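Local atomic coordinates of putative pachytene checkpoint protein 2 (Caenorhabditis elegans, PDB entry 4XGU), a protein that binds and probably hydrolyses ATP as a six-chain AAA+ protein remodeler, and is thought to play a key role in chromosome recombination during meiosis. Residues 134-139 against 193-198; 325-330 against 378-383; 283-288 against 310-315. One frame throughout, in Å; residues are numbered along the deposited sequence.

Contact 1: 134-139 against 193-198; sequences SIWENL and AQHLSI. With ADP (adenosine-5'-diphosphate), chain H.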
loop_
_atom_site.group_PDB
_atom_site.type_symbol
_atom_site.label_atom_id
_atom_site.label_comp_id
_atom_site.label_asym_id
_atom_site.label_seq_id
_atom_site.Cartn_x
_atom_site.Cartn_y
_atom_site.Cartn_z
ATOM N N SER B 134 5.282 45.464 -17.381
ATOM C CA SER B 134 3.896 45.900 -17.536
ATOM C C SER B 134 2.903 44.998 -16.803
ATOM O O SER B 134 1.691 45.191 -16.895
ATOM C CB SER B 134 3.532 45.971 -19.020
ATOM O OG SER B 134 2.210 46.453 -19.194
ATOM N N ILE B 135 3.419 44.022 -16.065
ATOM C CA ILE B 135 2.569 43.035 -15.416
ATOM C C ILE B 135 1.678 43.639 -14.335
ATOM O O ILE B 135 0.455 43.507 -14.386
ATOM C CB ILE B 135 3.410 41.908 -14.793
ATOM C CG1 ILE B 135 4.149 41.141 -15.888
ATOM C CG2 ILE B 135 2.530 40.964 -13.990
ATOM C CD1 ILE B 135 4.871 39.909 -15.392
ATOM N N TRP B 136 2.300 44.311 -13.370
ATOM C CA TRP B 136 1.617 44.745 -12.153
ATOM C C TRP B 136 0.402 45.632 -12.410
ATOM O O TRP B 136 -0.674 45.388 -11.863
ATOM C CB TRP B 136 2.597 45.479 -11.239
ATOM C CG TRP B 136 2.097 45.657 -9.839
ATOM C CD1 TRP B 136 1.649 46.813 -9.267
ATOM C CD2 TRP B 136 1.993 44.644 -8.830
ATOM N NE1 TRP B 136 1.274 46.583 -7.966
ATOM C CE2 TRP B 136 1.475 45.260 -7.674
ATOM C CE3 TRP B 136 2.287 43.278 -8.795
ATOM C CZ2 TRP B 136 1.247 44.556 -6.493
ATOM C CZ3 TRP B 136 2.060 42.581 -7.623
ATOM C CH2 TRP B 136 1.546 43.221 -6.487
ATOM N N GLU B 137 0.574 46.657 -13.240
ATOM C CA GLU B 137 -0.494 47.619 -13.492
ATOM C C GLU B 137 -1.690 46.974 -14.176
ATOM O O GLU B 137 -2.820 47.434 -14.030
ATOM C CB GLU B 137 0.017 48.776 -14.345
ATOM C CG GLU B 137 1.404 49.235 -13.969
ATOM C CD GLU B 137 2.432 48.856 -15.009
ATOM O OE1 GLU B 137 2.167 49.079 -16.210
ATOM O OE2 GLU B 137 3.499 48.332 -14.623
ATOM N N ASN B 138 -1.433 45.903 -14.918
ATOM C CA ASN B 138 -2.474 45.252 -15.701
ATOM C C ASN B 138 -3.145 44.109 -14.951
ATOM O O ASN B 138 -4.114 43.528 -15.434
ATOM C CB ASN B 138 -1.891 44.750 -17.017
ATOM C CG ASN B 138 -1.265 45.862 -17.821
ATOM O OD1 ASN B 138 -1.881 46.905 -18.032
ATOM N ND2 ASN B 138 -0.028 45.658 -18.259
ATOM N N LEU B 139 -2.625 43.791 -13.771
ATOM C CA LEU B 139 -3.264 42.807 -12.909
ATOM C C LEU B 139 -4.463 43.443 -12.215
ATOM O O LEU B 139 -4.334 44.480 -11.560
ATOM C CB LEU B 139 -2.270 42.253 -11.885
ATOM C CG LEU B 139 -1.224 41.290 -12.453
ATOM C CD1 LEU B 139 -0.218 40.884 -11.394
ATOM C CD2 LEU B 139 -1.902 40.070 -13.036
ATOM N N ALA B 193 8.162 40.666 -7.498
ATOM C CA ALA B 193 9.617 40.660 -7.512
ATOM C C ALA B 193 10.167 41.826 -8.333
ATOM O O ALA B 193 11.236 42.356 -8.029
ATOM C CB ALA B 193 10.133 39.337 -8.055
ATOM N N GLN B 194 9.439 42.221 -9.375
ATOM C CA GLN B 194 9.851 43.344 -10.211
ATOM C C GLN B 194 9.898 44.627 -9.393
ATOM O O GLN B 194 10.861 45.392 -9.470
ATOM C CB GLN B 194 8.901 43.514 -11.399
ATOM C CG GLN B 194 9.290 44.623 -12.374
ATOM C CD GLN B 194 10.304 44.173 -13.413
ATOM O OE1 GLN B 194 10.901 43.103 -13.297
ATOM N NE2 GLN B 194 10.501 44.993 -14.437
ATOM N N HIS B 195 8.856 44.854 -8.602
ATOM C CA HIS B 195 8.774 46.058 -7.789
ATOM C C HIS B 195 9.789 46.026 -6.653
ATOM O O HIS B 195 10.486 47.011 -6.407
ATOM C CB HIS B 195 7.357 46.241 -7.233
ATOM C CG HIS B 195 6.408 46.887 -8.196
ATOM N ND1 HIS B 195 6.502 48.214 -8.557
ATOM C CD2 HIS B 195 5.341 46.390 -8.867
ATOM C CE1 HIS B 195 5.539 48.506 -9.414
ATOM N NE2 HIS B 195 4.821 47.417 -9.619
ATOM N N LEU B 196 9.872 44.894 -5.966
ATOM C CA LEU B 196 10.775 44.761 -4.829
ATOM C C LEU B 196 12.227 45.001 -5.222
ATOM O O LEU B 196 12.978 45.623 -4.477
ATOM C CB LEU B 196 10.629 43.383 -4.195
ATOM C CG LEU B 196 9.353 43.176 -3.378
ATOM C CD1 LEU B 196 9.268 41.742 -2.904
ATOM C CD2 LEU B 196 9.312 44.135 -2.196
ATOM N N SER B 197 12.617 44.513 -6.396
ATOM C CA SER B 197 13.975 44.710 -6.893
ATOM C C SER B 197 14.297 46.195 -7.070
ATOM O O SER B 197 15.431 46.623 -6.860
ATOM C CB SER B 197 14.170 43.974 -8.216
ATOM O OG SER B 197 13.335 44.521 -9.222
ATOM N N ILE B 198 13.294 46.974 -7.458
ATOM C CA ILE B 198 13.460 48.416 -7.611
ATOM C C ILE B 198 13.369 49.122 -6.257
ATOM O O ILE B 198 14.166 50.009 -5.957
ATOM C CB ILE B 198 12.410 49.005 -8.571
ATOM C CG1 ILE B 198 12.579 48.412 -9.971
ATOM C CG2 ILE B 198 12.521 50.519 -8.627
ATOM C CD1 ILE B 198 11.449 48.751 -10.911
HETATM P PB ADP H . -1.680 31.183 -12.927
HETATM O O1B ADP H . -2.951 31.340 -12.130
HETATM O O2B ADP H . -0.435 31.581 -12.173
HETATM O O3B ADP H . -1.563 29.864 -13.659
HETATM P PA ADP H . -0.553 33.061 -14.712
HETATM O O1A ADP H . -0.012 34.000 -13.661
HETATM O O2A ADP H . 0.353 32.034 -15.352
HETATM O O3A ADP H . -1.830 32.292 -14.092
HETATM O "O5'" ADP H . -1.160 33.975 -15.889
HETATM C "C5'" ADP H . -2.519 33.867 -16.301
HETATM C "C4'" ADP H . -2.758 34.840 -17.448
HETATM O "O4'" ADP H . -4.118 35.280 -17.426
HETATM C "C3'" ADP H . -1.877 36.072 -17.329
HETATM O "O3'" ADP H . -0.881 36.070 -18.355
HETATM C "C2'" ADP H . -2.803 37.260 -17.492
HETATM O "O2'" ADP H . -2.608 37.852 -18.780
HETATM C "C1'" ADP H . -4.215 36.705 -17.390
HETATM N N9 ADP H . -4.785 37.083 -16.072
HETATM C C8 ADP H . -5.088 36.218 -15.085
HETATM N N7 ADP H . -5.592 36.857 -13.999
HETATM C C5 ADP H . -5.616 38.169 -14.286
HETATM C C6 ADP H . -6.030 39.400 -13.579
HETATM N N6 ADP H . -6.529 39.341 -12.322
HETATM N N1 ADP H . -5.896 40.575 -14.230
HETATM C C2 ADP H . -5.400 40.638 -15.481
HETATM N N3 ADP H . -5.003 39.561 -16.185
HETATM C C4 ADP H . -5.086 38.317 -15.653
#

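Contact 2: 325-330 against 378-383; sequences FARYSM and EARGLS. With ADP (adenosine-5'-diphosphate), chain H.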
loop_
_atom_site.group_PDB
_atom_site.type_symbol
_atom_site.label_atom_id
_atom_site.label_comp_id
_atom_site.label_asym_id
_atom_site.label_seq_id
_atom_site.Cartn_x
_atom_site.Cartn_y
_atom_site.Cartn_z
ATOM N N PHE B 325 -17.491 42.522 -10.861
ATOM C CA PHE B 325 -16.857 43.827 -11.019
ATOM C C PHE B 325 -15.487 43.697 -11.676
ATOM O O PHE B 325 -15.108 44.519 -12.509
ATOM C CB PHE B 325 -16.723 44.530 -9.668
ATOM C CG PHE B 325 -15.804 45.723 -9.691
ATOM C CD1 PHE B 325 -16.276 46.969 -10.052
ATOM C CD2 PHE B 325 -14.465 45.595 -9.346
ATOM C CE1 PHE B 325 -15.434 48.063 -10.073
ATOM C CE2 PHE B 325 -13.619 46.686 -9.366
ATOM C CZ PHE B 325 -14.103 47.922 -9.729
ATOM N N ALA B 326 -14.741 42.670 -11.284
ATOM C CA ALA B 326 -13.406 42.452 -11.823
ATOM C C ALA B 326 -13.474 42.021 -13.284
ATOM O O ALA B 326 -12.645 42.431 -14.099
ATOM C CB ALA B 326 -12.662 41.419 -10.997
ATOM N N ARG B 327 -14.465 41.195 -13.610
ATOM C CA ARG B 327 -14.660 40.743 -14.984
ATOM C C ARG B 327 -14.888 41.924 -15.917
ATOM O O ARG B 327 -14.305 41.988 -16.999
ATOM C CB ARG B 327 -15.836 39.770 -15.077
ATOM C CG ARG B 327 -15.494 38.332 -14.730
ATOM C CD ARG B 327 -16.744 37.465 -14.715
ATOM N NE ARG B 327 -17.501 37.599 -13.471
ATOM C CZ ARG B 327 -17.557 36.662 -12.530
ATOM N NH1 ARG B 327 -16.910 35.515 -12.697
ATOM N NH2 ARG B 327 -18.263 36.866 -11.425
ATOM N N TYR B 328 -15.732 42.859 -15.488
ATOM C CA TYR B 328 -15.998 44.066 -16.263
ATOM C C TYR B 328 -14.708 44.841 -16.508
ATOM O O TYR B 328 -14.450 45.306 -17.618
ATOM C CB TYR B 328 -17.022 44.960 -15.550
ATOM C CG TYR B 328 -17.165 46.339 -16.161
ATOM C CD1 TYR B 328 -16.326 47.381 -15.781
ATOM C CD2 TYR B 328 -18.140 46.600 -17.117
ATOM C CE1 TYR B 328 -16.444 48.635 -16.343
ATOM C CE2 TYR B 328 -18.269 47.858 -17.679
ATOM C CZ TYR B 328 -17.418 48.869 -17.289
ATOM O OH TYR B 328 -17.540 50.120 -17.846
ATOM N N SER B 329 -13.912 44.980 -15.453
ATOM C CA SER B 329 -12.668 45.736 -15.509
ATOM C C SER B 329 -11.721 45.175 -16.563
ATOM O O SER B 329 -11.056 45.925 -17.274
ATOM C CB SER B 329 -11.987 45.734 -14.140
ATOM O OG SER B 329 -12.875 46.173 -13.128
ATOM N N MET B 330 -11.669 43.851 -16.661
ATOM C CA MET B 330 -10.832 43.196 -17.656
ATOM C C MET B 330 -11.367 43.429 -19.062
ATOM O O MET B 330 -10.610 43.739 -19.982
ATOM C CB MET B 330 -10.740 41.698 -17.376
ATOM C CG MET B 330 -10.168 41.359 -16.017
ATOM S SD MET B 330 -10.155 39.583 -15.740
ATOM C CE MET B 330 -9.455 39.501 -14.095
ATOM N N GLU B 378 -22.755 37.458 -17.813
ATOM C CA GLU B 378 -22.890 36.248 -18.611
ATOM C C GLU B 378 -21.594 35.447 -18.619
ATOM O O GLU B 378 -21.586 34.277 -18.992
ATOM C CB GLU B 378 -23.302 36.582 -20.050
ATOM C CG GLU B 378 -24.495 37.527 -20.191
ATOM C CD GLU B 378 -25.821 36.895 -19.804
ATOM O OE1 GLU B 378 -25.830 35.738 -19.332
ATOM O OE2 GLU B 378 -26.866 37.558 -19.975
ATOM N N ALA B 379 -20.503 36.078 -18.198
ATOM C CA ALA B 379 -19.184 35.453 -18.250
ATOM C C ALA B 379 -18.711 34.989 -16.878
ATOM O O ALA B 379 -17.535 35.123 -16.547
ATOM C CB ALA B 379 -18.172 36.418 -18.848
ATOM N N ARG B 380 -19.624 34.432 -16.090
ATOM C CA ARG B 380 -19.309 34.046 -14.719
ATOM C C ARG B 380 -18.353 32.857 -14.632
ATOM O O ARG B 380 -17.502 32.804 -13.744
ATOM C CB ARG B 380 -20.597 33.739 -13.952
ATOM C CG ARG B 380 -21.371 34.986 -13.558
ATOM C CD ARG B 380 -22.574 34.666 -12.686
ATOM N NE ARG B 380 -23.094 35.869 -12.039
ATOM C CZ ARG B 380 -24.377 36.077 -11.765
ATOM N NH1 ARG B 380 -25.284 35.164 -12.086
ATOM N NH2 ARG B 380 -24.754 37.203 -11.174
ATOM N N GLY B 381 -18.486 31.911 -15.555
ATOM C CA GLY B 381 -17.662 30.715 -15.535
ATOM C C GLY B 381 -16.230 30.919 -16.001
ATOM O O GLY B 381 -15.333 30.170 -15.612
ATOM N N LEU B 382 -16.014 31.937 -16.831
ATOM C CA LEU B 382 -14.706 32.185 -17.436
ATOM C C LEU B 382 -13.644 32.612 -16.427
ATOM O O LEU B 382 -13.924 33.356 -15.488
ATOM C CB LEU B 382 -14.829 33.252 -18.524
ATOM C CG LEU B 382 -15.762 32.904 -19.681
ATOM C CD1 LEU B 382 -15.770 34.014 -20.715
ATOM C CD2 LEU B 382 -15.346 31.588 -20.306
ATOM N N SER B 383 -12.418 32.137 -16.634
ATOM C CA SER B 383 -11.296 32.496 -15.775
ATOM C C SER B 383 -10.644 33.788 -16.246
ATOM O O SER B 383 -10.976 34.303 -17.312
ATOM C CB SER B 383 -10.258 31.373 -15.741
ATOM O OG SER B 383 -9.637 31.219 -17.007
HETATM P PB ADP H . -1.680 31.183 -12.927
HETATM O O1B ADP H . -2.951 31.340 -12.130
HETATM O O2B ADP H . -0.435 31.581 -12.173
HETATM O O3B ADP H . -1.563 29.864 -13.659
HETATM P PA ADP H . -0.553 33.061 -14.712
HETATM O O1A ADP H . -0.012 34.000 -13.661
HETATM O O2A ADP H . 0.353 32.034 -15.352
HETATM O O3A ADP H . -1.830 32.292 -14.092
HETATM O "O5'" ADP H . -1.160 33.975 -15.889
HETATM C "C5'" ADP H . -2.519 33.867 -16.301
HETATM C "C4'" ADP H . -2.758 34.840 -17.448
HETATM O "O4'" ADP H . -4.118 35.280 -17.426
HETATM C "C3'" ADP H . -1.877 36.072 -17.329
HETATM O "O3'" ADP H . -0.881 36.070 -18.355
HETATM C "C2'" ADP H . -2.803 37.260 -17.492
HETATM O "O2'" ADP H . -2.608 37.852 -18.780
HETATM C "C1'" ADP H . -4.215 36.705 -17.390
HETATM N N9 ADP H . -4.785 37.083 -16.072
HETATM C C8 ADP H . -5.088 36.218 -15.085
HETATM N N7 ADP H . -5.592 36.857 -13.999
HETATM C C5 ADP H . -5.616 38.169 -14.286
HETATM C C6 ADP H . -6.030 39.400 -13.579
HETATM N N6 ADP H . -6.529 39.341 -12.322
HETATM N N1 ADP H . -5.896 40.575 -14.230
HETATM C C2 ADP H . -5.400 40.638 -15.481
HETATM N N3 ADP H . -5.003 39.561 -16.185
HETATM C C4 ADP H . -5.086 38.317 -15.653
#

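Contact 3: 283-288 against 310-315; sequences QIDRIR and VDRADI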
loop_
_atom_site.group_PDB
_atom_site.type_symbol
_atom_site.label_atom_id
_atom_site.label_comp_id
_atom_site.label_asym_id
_atom_site.label_seq_id
_atom_site.Cartn_x
_atom_site.Cartn_y
_atom_site.Cartn_z
ATOM N N GLN B 283 16.186 21.355 0.561
ATOM C CA GLN B 283 16.857 22.395 -0.212
ATOM C C GLN B 283 16.134 23.730 -0.077
ATOM O O GLN B 283 16.763 24.789 -0.122
ATOM C CB GLN B 283 16.957 21.998 -1.685
ATOM C CG GLN B 283 17.971 20.907 -1.949
ATOM C CD GLN B 283 19.276 21.159 -1.231
ATOM O OE1 GLN B 283 19.972 22.136 -1.509
ATOM N NE2 GLN B 283 19.612 20.285 -0.291
ATOM N N ILE B 284 14.816 23.674 0.089
ATOM C CA ILE B 284 14.033 24.874 0.362
ATOM C C ILE B 284 14.461 25.472 1.696
ATOM O O ILE B 284 14.658 26.681 1.808
ATOM C CB ILE B 284 12.517 24.582 0.388
ATOM C CG1 ILE B 284 11.986 24.373 -1.028
ATOM C CG2 ILE B 284 11.765 25.726 1.038
ATOM C CD1 ILE B 284 10.501 24.087 -1.083
ATOM N N ASP B 285 14.623 24.613 2.696
ATOM C CA ASP B 285 15.011 25.047 4.033
ATOM C C ASP B 285 16.384 25.712 4.070
ATOM O O ASP B 285 16.590 26.682 4.801
ATOM C CB ASP B 285 14.991 23.865 5.000
ATOM C CG ASP B 285 13.619 23.623 5.594
ATOM O OD1 ASP B 285 12.616 23.814 4.873
ATOM O OD2 ASP B 285 13.545 23.254 6.785
ATOM N N ARG B 286 17.321 25.184 3.289
ATOM C CA ARG B 286 18.666 25.745 3.239
ATOM C C ARG B 286 18.648 27.160 2.687
ATOM O O ARG B 286 19.326 28.054 3.192
ATOM C CB ARG B 286 19.586 24.874 2.383
ATOM C CG ARG B 286 20.907 25.549 2.034
ATOM C CD ARG B 286 21.965 24.539 1.632
ATOM N NE ARG B 286 21.653 23.891 0.365
ATOM C CZ ARG B 286 22.443 23.920 -0.703
ATOM N NH1 ARG B 286 23.601 24.566 -0.655
ATOM N NH2 ARG B 286 22.080 23.298 -1.817
ATOM N N ILE B 287 17.849 27.349 1.647
ATOM C CA ILE B 287 17.817 28.597 0.903
ATOM C C ILE B 287 17.188 29.756 1.688
ATOM O O ILE B 287 17.722 30.869 1.700
ATOM C CB ILE B 287 17.070 28.383 -0.427
ATOM C CG1 ILE B 287 17.971 27.630 -1.407
ATOM C CG2 ILE B 287 16.627 29.690 -1.027
ATOM C CD1 ILE B 287 17.626 27.867 -2.855
ATOM N N ARG B 288 16.070 29.486 2.357
ATOM C CA ARG B 288 15.322 30.521 3.070
ATOM C C ARG B 288 16.077 31.116 4.262
ATOM O O ARG B 288 15.718 32.187 4.752
ATOM C CB ARG B 288 13.980 29.962 3.548
ATOM C CG ARG B 288 14.079 28.586 4.177
ATOM C CD ARG B 288 12.746 28.123 4.735
ATOM N NE ARG B 288 12.490 28.699 6.050
ATOM C CZ ARG B 288 11.401 28.459 6.772
ATOM N NH1 ARG B 288 10.460 27.653 6.304
ATOM N NH2 ARG B 288 11.254 29.027 7.964
ATOM N N VAL B 310 2.278 24.779 3.908
ATOM C CA VAL B 310 1.519 25.773 4.658
ATOM C C VAL B 310 2.252 26.126 5.950
ATOM O O VAL B 310 2.310 27.291 6.349
ATOM C CB VAL B 310 0.098 25.272 4.987
ATOM C CG1 VAL B 310 -0.752 26.405 5.542
ATOM C CG2 VAL B 310 -0.554 24.676 3.748
ATOM N N ASP B 311 2.817 25.109 6.594
ATOM C CA ASP B 311 3.568 25.296 7.829
ATOM C C ASP B 311 4.821 26.136 7.602
ATOM O O ASP B 311 5.254 26.870 8.491
ATOM C CB ASP B 311 3.954 23.940 8.433
ATOM C CG ASP B 311 3.072 23.546 9.604
ATOM O OD1 ASP B 311 1.963 24.108 9.737
ATOM O OD2 ASP B 311 3.492 22.672 10.392
ATOM N N ARG B 312 5.392 26.028 6.405
ATOM C CA ARG B 312 6.641 26.707 6.073
ATOM C C ARG B 312 6.417 28.122 5.551
ATOM O O ARG B 312 7.362 28.895 5.414
ATOM C CB ARG B 312 7.429 25.899 5.038
ATOM C CG ARG B 312 8.483 24.989 5.640
ATOM C CD ARG B 312 9.303 24.269 4.580
ATOM N NE ARG B 312 10.335 23.437 5.189
ATOM C CZ ARG B 312 10.115 22.220 5.675
ATOM N NH1 ARG B 312 8.899 21.696 5.620
ATOM N NH2 ARG B 312 11.108 21.526 6.217
ATOM N N ALA B 313 5.166 28.454 5.261
ATOM C CA ALA B 313 4.852 29.734 4.647
ATOM C C ALA B 313 4.708 30.850 5.677
ATOM O O ALA B 313 4.145 30.647 6.752
ATOM C CB ALA B 313 3.580 29.620 3.816
ATOM N N ASP B 314 5.230 32.027 5.341
ATOM C CA ASP B 314 4.986 33.233 6.124
ATOM C C ASP B 314 3.527 33.633 5.997
ATOM O O ASP B 314 2.865 33.953 6.985
ATOM C CB ASP B 314 5.878 34.385 5.658
ATOM C CG ASP B 314 7.264 34.334 6.260
ATOM O OD1 ASP B 314 7.377 34.123 7.487
ATOM O OD2 ASP B 314 8.242 34.506 5.504
ATOM N N ILE B 315 3.038 33.615 4.762
ATOM C CA ILE B 315 1.665 33.992 4.471
ATOM C C ILE B 315 1.107 33.155 3.321
ATOM O O ILE B 315 1.795 32.902 2.331
ATOM C CB ILE B 315 1.562 35.491 4.127
ATOM C CG1 ILE B 315 0.124 35.870 3.774
ATOM C CG2 ILE B 315 2.513 35.854 2.990
ATOM C CD1 ILE B 315 -0.051 37.329 3.426
#

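Contact 1: 134-139 against 193-198
Within segments 134-139 and 193-198 the CA atoms of Trp136, on the short and weakly bonded helix 135-138, and His195, on helix 185-199, are the nearest pair, 8.5 Å apart, so the gap is bridged by side chains alone. The pair forms a T-shaped (edge-to-face) stack: an edge of the imidazole is directed at one face of the indole's five-membered ring, with the centroids 4.4 Å apart and the planes at 74°. With chi1 at -165°, the indole of Trp136 extends opposite its own backbone N and presents this face to the histidine. The touching edge of His195 is CD2 and NE2, with NE2 3.2 Å from Trp136 CD1 and CD2 3.5 Å from Trp136 CG. Trp136 CB lies in the plane of the imidazole, 3.4 Å from His195 NE2, so the histidine covers the rim of the indole beside its root rather than its six-membered ring. Lys146 makes a cation-pi contact with Trp136 and also bonds the backbone oxygens of Trp136 and Leu139, while Met150 touches the side chains of both residues. Just beyond the tryptophan the chain meets the nucleotide: Asn138 O is 3.2 Å from ADP C2. The stack, with Ile135 and Leu139 packing on the same helix, joins the adenine side of the pocket to the helix following the P-loop. The other imidazole nitrogen, His195 ND1, is hydrogen-bonded to Glu14 OE2, a bond that helps to hold the ring's rotation and would probably favour a charged imidazole, strengthening its attraction to the indole face.

Contact 2: 325-330 against 378-383
Arg327 and Ala379 mark the nearest approach of the two backbones, their CA atoms 7.7 Å apart, where helix 324-340 passes the irregular loop that joins helices 367-378 and 384-397. Both segments belong to the C-terminal lid domain of the AAA+ ATPase, and the loop leads into the helix expected, from its place in the lid, to be the sensor 2 helix. Arg327 carries most of the contact. Its chi1 (-83°) and an extended chi2 carry Arg327 CD to 3.1 Å from Ala379 O, and the bend at chi3 (-80°) then turns the guanidinium along the loop. One face of the guanidinium, toward its rim, is covered by Arg380 CA, 3.4 Å above the plane. Arg327 NH1 comes within 3.0 Å of Arg380 O, but the angle is too poor for a hydrogen bond. The firm polar partner is Asp324, whose OD1 forms a salt bridge with Arg327 NH2; its other oxygen makes a long, weak ion pair with Arg380, which probably eases the proximity of the two arginines. The side chain of Arg327 also packs on Ala376 and Ile387. A leucine in place of Arg327 would probably leave Asp324 without its salt-bridge mate and the backbone at Arg380 without the guanidinium that lies against it. Ser383 closes the loop as N-cap of helix 384-397, its OG bonded to Ala386 N. One turn beyond Arg327, the extended chain of Met330 runs past Ile387 to the nucleotide, where its terminal CE methyl lies 3.4 Å from ADP N6.

Contact 3: 283-288 against 310-315
The side chain of Arg312 runs extended from CG to NE and meets Asp285 across the gap between helices 275-288 and 307-312, while Arg288, with chi1 at 45° and a bend at chi3, turns back toward the same arginine. The carboxylate and guanidinium of the salt bridge are not coplanar, their planes lying 49° apart. Arg312 NH2 donates to Asp285 OD2 over 3.0 Å at 158°, reaching it from above the carboxylate plane, and makes a weak bond to Asp285 OD1 at 3.1 Å. Arg312 NE also points at Asp285 OD1, but the modelled separation is so short that its exact value is doubtful. Arg288 lies across the arginine's stem: the NH1 edge of its guanidinium is 3.4 Å from Arg312 CG, and the two guanidinium planes are nearly perpendicular. Arg288 NH1 and Arg312 NE are 4.4 Å apart, a like-charge proximity that Asp285 probably offsets. Arg288 NH2 has a weak hydrogen bond to Asn172, and Arg312 also packs on Leu217 of a neighbouring subunit, placing the bridge beside a subunit interface. The two helices flank strand 293-299 in sequence, and strand 315-318 follows to pair with strand 174-178. The salt bridge thus joins consecutive helices of an alpha/beta P-loop NTPase core, the second of them, with the strand before it, lying where the second region of homology of AAA proteins is expected.

Contact 1 is buried near the centre of the chain, contact 2 lies largely buried in the lid, and contact 3 is at the surface close to another subunit. Their chemistry follows: stacked aromatic rings in the first, an arginine packed along the backbone of a loop in the second, and a salt bridge between charged side chains in the third. No helix is common to any two of them. Contacts 1 and 2 nevertheless both touch ADP, the former through backbone around the adenine and the latter through a methionine methyl, though their centres are about 23 Å apart. Contact 3, about 34 Å from contact 2 between centres, joins two helices of the ATPase core away from the nucleotide.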